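Local coordinates for protein Polyphosphate:AMP phosphotransferase (Meiothermus ruber H328, PDB 5O6M) that transfers phosphate from inorganic polyphosphate to nucleotides, converting AMP to ADP and ADP to ATP, and also accepts guanine and pyrimidine nucleotides, at residues Lys2-Gln7 with Asp21-Glu26; Phe17-Thr22 with Phe167-Lys172. The protein carries 1 engineered substitution. All coordinates share one frame; numbering follows the deposited sequence.

Interaction 1. Residues Lys2-Gln7 with Asp21-Glu26; sequences KKYRVQ and DTSAFE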
loop_
_atom_site.group_PDB
_atom_site.type_symbol
_atom_site.label_atom_id
_atom_site.label_comp_id
_atom_site.label_asym_id
_atom_site.label_seq_id
_atom_site.Cartn_x
_atom_site.Cartn_y
_atom_site.Cartn_z
ATOM N N LYS D 2 2.953 -35.568 15.132
ATOM C CA LYS D 2 2.008 -36.189 14.212
ATOM C C LYS D 2 0.572 -36.112 14.698
ATOM O O LYS D 2 -0.346 -36.089 13.874
ATOM C CB LYS D 2 2.365 -37.671 13.979
ATOM C CG LYS D 2 3.666 -37.913 13.224
ATOM C CD LYS D 2 3.744 -37.079 11.954
ATOM C CE LYS D 2 5.045 -37.324 11.210
ATOM N NZ LYS D 2 5.153 -36.445 10.013
ATOM N N LYS D 3 0.362 -36.052 16.010
ATOM C CA LYS D 3 -0.951 -36.135 16.632
ATOM C C LYS D 3 -1.664 -34.797 16.744
ATOM O O LYS D 3 -2.850 -34.776 17.092
ATOM C CB LYS D 3 -0.817 -36.728 18.033
ATOM C CG LYS D 3 0.237 -36.018 18.867
ATOM C CD LYS D 3 0.290 -36.574 20.272
ATOM C CE LYS D 3 -1.015 -36.266 20.988
ATOM N NZ LYS D 3 -0.988 -36.659 22.420
ATOM N N TYR D 4 -0.983 -33.685 16.477
ATOM C CA TYR D 4 -1.599 -32.372 16.599
ATOM C C TYR D 4 -2.055 -31.798 15.264
ATOM O O TYR D 4 -2.705 -30.749 15.250
ATOM C CB TYR D 4 -0.628 -31.402 17.282
ATOM C CG TYR D 4 -0.275 -31.815 18.694
ATOM C CD1 TYR D 4 -1.215 -31.745 19.715
ATOM C CD2 TYR D 4 0.993 -32.295 19.001
ATOM C CE1 TYR D 4 -0.897 -32.127 21.009
ATOM C CE2 TYR D 4 1.320 -32.680 20.290
ATOM C CZ TYR D 4 0.372 -32.594 21.290
ATOM O OH TYR D 4 0.696 -32.978 22.572
ATOM N N ARG D 5 -1.744 -32.464 14.153
ATOM C CA ARG D 5 -2.147 -32.005 12.830
ATOM C C ARG D 5 -3.584 -32.444 12.567
ATOM O O ARG D 5 -3.848 -33.624 12.321
ATOM C CB ARG D 5 -1.196 -32.559 11.772
ATOM C CG ARG D 5 -1.372 -31.944 10.396
ATOM C CD ARG D 5 -0.288 -32.401 9.422
ATOM N NE ARG D 5 -0.438 -33.800 9.027
ATOM C CZ ARG D 5 0.407 -34.771 9.361
ATOM N NH1 ARG D 5 1.479 -34.501 10.094
ATOM N NH2 ARG D 5 0.185 -36.015 8.952
ATOM N N VAL D 6 -4.519 -31.494 12.628
ATOM C CA VAL D 6 -5.920 -31.796 12.346
ATOM C C VAL D 6 -6.025 -32.414 10.959
ATOM O O VAL D 6 -5.747 -31.760 9.945
ATOM C CB VAL D 6 -6.783 -30.534 12.468
ATOM C CG1 VAL D 6 -8.228 -30.831 12.074
ATOM C CG2 VAL D 6 -6.717 -29.985 13.888
ATOM N N GLN D 7 -6.457 -33.673 10.905
ATOM C CA GLN D 7 -6.542 -34.373 9.636
ATOM C C GLN D 7 -7.621 -33.752 8.753
ATOM O O GLN D 7 -8.625 -33.235 9.250
ATOM C CB GLN D 7 -6.853 -35.850 9.857
ATOM C CG GLN D 7 -5.787 -36.597 10.642
ATOM C CD GLN D 7 -4.450 -36.611 9.930
ATOM O OE1 GLN D 7 -4.381 -36.427 8.714
ATOM N NE2 GLN D 7 -3.378 -36.829 10.684
ATOM N N ASP D 21 -2.697 -31.249 27.887
ATOM C CA ASP D 21 -1.876 -32.308 27.318
ATOM C C ASP D 21 -0.429 -31.857 27.161
ATOM O O ASP D 21 -0.150 -30.795 26.596
ATOM C CB ASP D 21 -2.445 -32.729 25.963
ATOM C CG ASP D 21 -1.566 -33.735 25.245
ATOM O OD1 ASP D 21 -0.866 -34.516 25.926
ATOM O OD2 ASP D 21 -1.572 -33.739 23.993
ATOM N N THR D 22 0.497 -32.680 27.667
ATOM C CA THR D 22 1.927 -32.491 27.451
ATOM C C THR D 22 2.591 -33.787 27.004
ATOM O O THR D 22 3.815 -33.921 27.107
ATOM C CB THR D 22 2.615 -31.964 28.713
ATOM O OG1 THR D 22 2.446 -32.908 29.777
ATOM C CG2 THR D 22 2.017 -30.628 29.125
ATOM N N SER D 23 1.802 -34.736 26.498
ATOM C CA SER D 23 2.274 -36.090 26.239
ATOM C C SER D 23 3.341 -36.164 25.154
ATOM O O SER D 23 3.993 -37.206 25.029
ATOM C CB SER D 23 1.089 -36.982 25.861
ATOM O OG SER D 23 0.362 -36.428 24.777
ATOM N N ALA D 24 3.538 -35.099 24.373
ATOM C CA ALA D 24 4.521 -35.142 23.298
ATOM C C ALA D 24 5.944 -34.914 23.789
ATOM O O ALA D 24 6.892 -35.236 23.064
ATOM C CB ALA D 24 4.179 -34.111 22.220
ATOM N N PHE D 25 6.120 -34.356 24.986
ATOM C CA PHE D 25 7.439 -34.107 25.551
ATOM C C PHE D 25 7.628 -34.926 26.823
ATOM O O PHE D 25 6.815 -34.839 27.750
ATOM C CB PHE D 25 7.660 -32.620 25.846
ATOM C CG PHE D 25 9.049 -32.311 26.330
ATOM C CD1 PHE D 25 10.117 -32.299 25.446
ATOM C CD2 PHE D 25 9.292 -32.055 27.669
ATOM C CE1 PHE D 25 11.400 -32.029 25.888
ATOM C CE2 PHE D 25 10.572 -31.781 28.116
ATOM C CZ PHE D 25 11.627 -31.768 27.224
ATOM N N GLU D 26 8.701 -35.719 26.855
ATOM C CA GLU D 26 9.034 -36.587 27.988
ATOM C C GLU D 26 9.862 -35.813 29.006
ATOM O O GLU D 26 11.093 -35.780 28.944
ATOM C CB GLU D 26 9.779 -37.833 27.526
ATOM C CG GLU D 26 8.976 -38.783 26.671
ATOM C CD GLU D 26 9.680 -40.113 26.504
ATOM O OE1 GLU D 26 10.767 -40.286 27.094
ATOM O OE2 GLU D 26 9.145 -40.990 25.794
#
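The Y4 ring presents its edge to the 21-26 segment: A24 CB lies in the ring plane, 3.7 Å from Y4 CE2, while one face carries K3 CG from the neighbouring residue, near the rim. The ring reaches toward an Asx turn in which D21 OD1 accepts the backbone N-H of S23, at 2.7 Å from S23 N and an N-H...O angle of 167°. Both segments belong to the N-terminal arm that precedes helix 29-53 of this P-loop-type kinase fold, and here the arm folds back upon itself. Aspartate suits its place because its two oxygens divide the work. OD2 takes the phenol, Y4 OH to D21 OD2 being 2.8 Å, and the hydroxyl stands above the carboxylate plane, 53° out of it. OD1 is left to hold the turn, using its syn lone pair for S23 OG while S23 N approaches from above the plane. Y234 of helix 232-249 also hydrogen-bonds to Y4 OH, so the buried phenol is gripped from two sources. Lysine has the length to run alongside the tyrosine: a bend at chi3 (-66°) brings K3 NZ to the turn, 3.4 Å from D21 OD2, a long and weak salt bridge. The exposed K3 makes its shorter bond to the serine hydroxyl, from K3 NZ to S23 OG, 2.7 Å long.

Interaction 2. Residues Phe17-Thr22 with Phe167-Lys172; sequences FDPDDT and FLHISK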
loop_
_atom_site.group_PDB
_atom_site.type_symbol
_atom_site.label_atom_id
_atom_site.label_comp_id
_atom_site.label_asym_id
_atom_site.label_seq_id
_atom_site.Cartn_x
_atom_site.Cartn_y
_atom_site.Cartn_z
ATOM N N PHE D 17 -9.363 -32.794 22.381
ATOM C CA PHE D 17 -8.037 -32.232 22.601
ATOM C C PHE D 17 -8.015 -31.581 23.975
ATOM O O PHE D 17 -8.893 -30.773 24.296
ATOM C CB PHE D 17 -7.661 -31.216 21.515
ATOM C CG PHE D 17 -7.446 -31.828 20.157
ATOM C CD1 PHE D 17 -8.520 -32.106 19.325
ATOM C CD2 PHE D 17 -6.165 -32.132 19.716
ATOM C CE1 PHE D 17 -8.320 -32.671 18.076
ATOM C CE2 PHE D 17 -5.958 -32.698 18.468
ATOM C CZ PHE D 17 -7.036 -32.968 17.646
ATOM N N ASP D 18 -7.018 -31.942 24.783
ATOM C CA ASP D 18 -6.945 -31.508 26.172
ATOM C C ASP D 18 -5.996 -30.329 26.309
ATOM O O ASP D 18 -4.808 -30.460 25.972
ATOM C CB ASP D 18 -6.479 -32.659 27.056
ATOM C CG ASP D 18 -6.519 -32.316 28.532
ATOM O OD1 ASP D 18 -7.495 -31.674 28.978
ATOM O OD2 ASP D 18 -5.562 -32.688 29.244
ATOM N N PRO D 19 -6.459 -29.173 26.794
ATOM C CA PRO D 19 -5.555 -28.019 26.935
ATOM C C PRO D 19 -4.346 -28.285 27.818
ATOM O O PRO D 19 -3.341 -27.572 27.694
ATOM C CB PRO D 19 -6.459 -26.937 27.542
ATOM C CG PRO D 19 -7.848 -27.335 27.146
ATOM C CD PRO D 19 -7.847 -28.838 27.158
ATOM N N ASP D 20 -4.402 -29.280 28.701
ATOM C CA ASP D 20 -3.295 -29.599 29.593
ATOM C C ASP D 20 -2.411 -30.724 29.075
ATOM O O ASP D 20 -1.465 -31.118 29.764
ATOM C CB ASP D 20 -3.827 -29.949 30.984
ATOM C CG ASP D 20 -4.213 -28.720 31.779
ATOM O OD1 ASP D 20 -3.378 -27.795 31.877
ATOM O OD2 ASP D 20 -5.353 -28.666 32.287
ATOM N N ASP D 21 -2.697 -31.249 27.887
ATOM C CA ASP D 21 -1.876 -32.308 27.318
ATOM C C ASP D 21 -0.429 -31.857 27.161
ATOM O O ASP D 21 -0.150 -30.795 26.596
ATOM C CB ASP D 21 -2.445 -32.729 25.963
ATOM C CG ASP D 21 -1.566 -33.735 25.245
ATOM O OD1 ASP D 21 -0.866 -34.516 25.926
ATOM O OD2 ASP D 21 -1.572 -33.739 23.993
ATOM N N THR D 22 0.497 -32.680 27.667
ATOM C CA THR D 22 1.927 -32.491 27.451
ATOM C C THR D 22 2.591 -33.787 27.004
ATOM O O THR D 22 3.815 -33.921 27.107
ATOM C CB THR D 22 2.615 -31.964 28.713
ATOM O OG1 THR D 22 2.446 -32.908 29.777
ATOM C CG2 THR D 22 2.017 -30.628 29.125
ATOM N N PHE D 167 -3.689 -23.102 16.371
ATOM C CA PHE D 167 -4.692 -22.716 17.354
ATOM C C PHE D 167 -4.115 -23.013 18.735
ATOM O O PHE D 167 -3.902 -24.178 19.084
ATOM C CB PHE D 167 -6.007 -23.457 17.122
ATOM C CG PHE D 167 -7.083 -23.108 18.114
ATOM C CD1 PHE D 167 -7.547 -21.807 18.222
ATOM C CD2 PHE D 167 -7.625 -24.077 18.945
ATOM C CE1 PHE D 167 -8.538 -21.479 19.132
ATOM C CE2 PHE D 167 -8.614 -23.755 19.860
ATOM C CZ PHE D 167 -9.071 -22.454 19.953
ATOM N N LEU D 168 -3.826 -21.966 19.504
ATOM C CA LEU D 168 -3.362 -22.138 20.880
ATOM C C LEU D 168 -4.581 -22.349 21.772
ATOM O O LEU D 168 -5.397 -21.437 21.950
ATOM C CB LEU D 168 -2.530 -20.945 21.339
ATOM C CG LEU D 168 -1.428 -20.476 20.387
ATOM C CD1 LEU D 168 -0.715 -19.250 20.950
ATOM C CD2 LEU D 168 -0.446 -21.589 20.074
ATOM N N HIS D 169 -4.693 -23.547 22.349
ATOM C CA HIS D 169 -5.931 -24.031 22.950
ATOM C C HIS D 169 -5.829 -23.951 24.472
ATOM O O HIS D 169 -5.081 -24.714 25.094
ATOM C CB HIS D 169 -6.209 -25.462 22.499
ATOM C CG HIS D 169 -7.537 -25.993 22.940
ATOM N ND1 HIS D 169 -8.658 -25.196 23.047
ATOM C CD2 HIS D 169 -7.924 -27.239 23.298
ATOM C CE1 HIS D 169 -9.680 -25.931 23.448
ATOM N NE2 HIS D 169 -9.262 -27.174 23.609
ATOM N N ILE D 170 -6.565 -23.016 25.068
ATOM C CA ILE D 170 -6.633 -22.895 26.515
ATOM C C ILE D 170 -8.051 -23.221 26.968
ATOM O O ILE D 170 -9.014 -23.180 26.193
ATOM C CB ILE D 170 -6.213 -21.497 27.017
ATOM C CG1 ILE D 170 -7.171 -20.427 26.491
ATOM C CG2 ILE D 170 -4.771 -21.191 26.620
ATOM C CD1 ILE D 170 -7.066 -19.101 27.220
ATOM N N SER D 171 -8.172 -23.550 28.249
ATOM C CA SER D 171 -9.452 -23.860 28.864
ATOM C C SER D 171 -10.158 -22.588 29.328
ATOM O O SER D 171 -9.556 -21.517 29.441
ATOM C CB SER D 171 -9.248 -24.800 30.047
ATOM O OG SER D 171 -8.486 -24.152 31.050
ATOM N N LYS D 172 -11.455 -22.726 29.619
ATOM C CA LYS D 172 -12.230 -21.574 30.069
ATOM C C LYS D 172 -11.721 -21.057 31.407
ATOM O O LYS D 172 -11.650 -19.842 31.628
ATOM C CB LYS D 172 -13.711 -21.936 30.174
ATOM C CG LYS D 172 -14.596 -20.751 30.508
ATOM C CD LYS D 172 -16.069 -21.125 30.533
ATOM C CE LYS D 172 -16.926 -19.916 30.889
ATOM N NZ LYS D 172 -18.382 -20.161 30.668
#
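A chi1 of -173° swings the H169 imidazole away from its own backbone N and beside its carbonyl carbon, at the end of strand 161-169, where it meets P19, whose ring carbon CG sits over one face in a CH-pi contact. This is the carboxyl end of a strand in the parallel sheet of the P-loop kinase core, where the chain turns into helix 172-183, and the N-terminal arm is laid across it. P19 CG stands 4.1 Å from the centroid of the H169 ring and 26° off its normal, so it lies over the face but displaced toward the CD2-NE2 side of the imidazole. The carbonyl oxygen of F17 occupies the edge instead, in the imidazole plane, 3.7 Å from H169 NE2, a distance of packing. Proline fits the place well: its phi of -58° is what the second position of the type I turn D18-D21 requires, and the turn is closed by D21 N to D18 O at 3.0 Å. The same proline also packs against the backbone at the strand end, with P19 CB 3.6 Å from H169 O, and on toward S171 N. Replacing P19 by a glycine would probably leave the imidazole face without its CH-pi partner and let the turn flex more freely. Serine serves at the next corner as the N-cap of helix 172-183: S171 OG takes the backbone N-H of E174, while S171 CB lies 4.1 Å from P19 CG.

Overall arrangement
Interactions 1 and 2 are consecutive holds on one N-terminal arm, their centres 11 Å apart and on the same side of the chain's centre. They share D21 and T22: the turn D18-D21 of interaction 2 delivers D21 directly to the Asx turn of interaction 1. They also touch, K3 O packing against F17 CE2 at 4.0 Å. Interaction 1 ties the arm to itself, whereas interaction 2 lays it against the end of a core strand. N230 follows strand 224-228 beside both P19 and S171, while Y234, at the start of helix 232-249, meets interaction 1 through Y4 and the backbone N of A24. The ATP pocket is near but separate, the side chain of I170 being about 11 Å from the nucleotide.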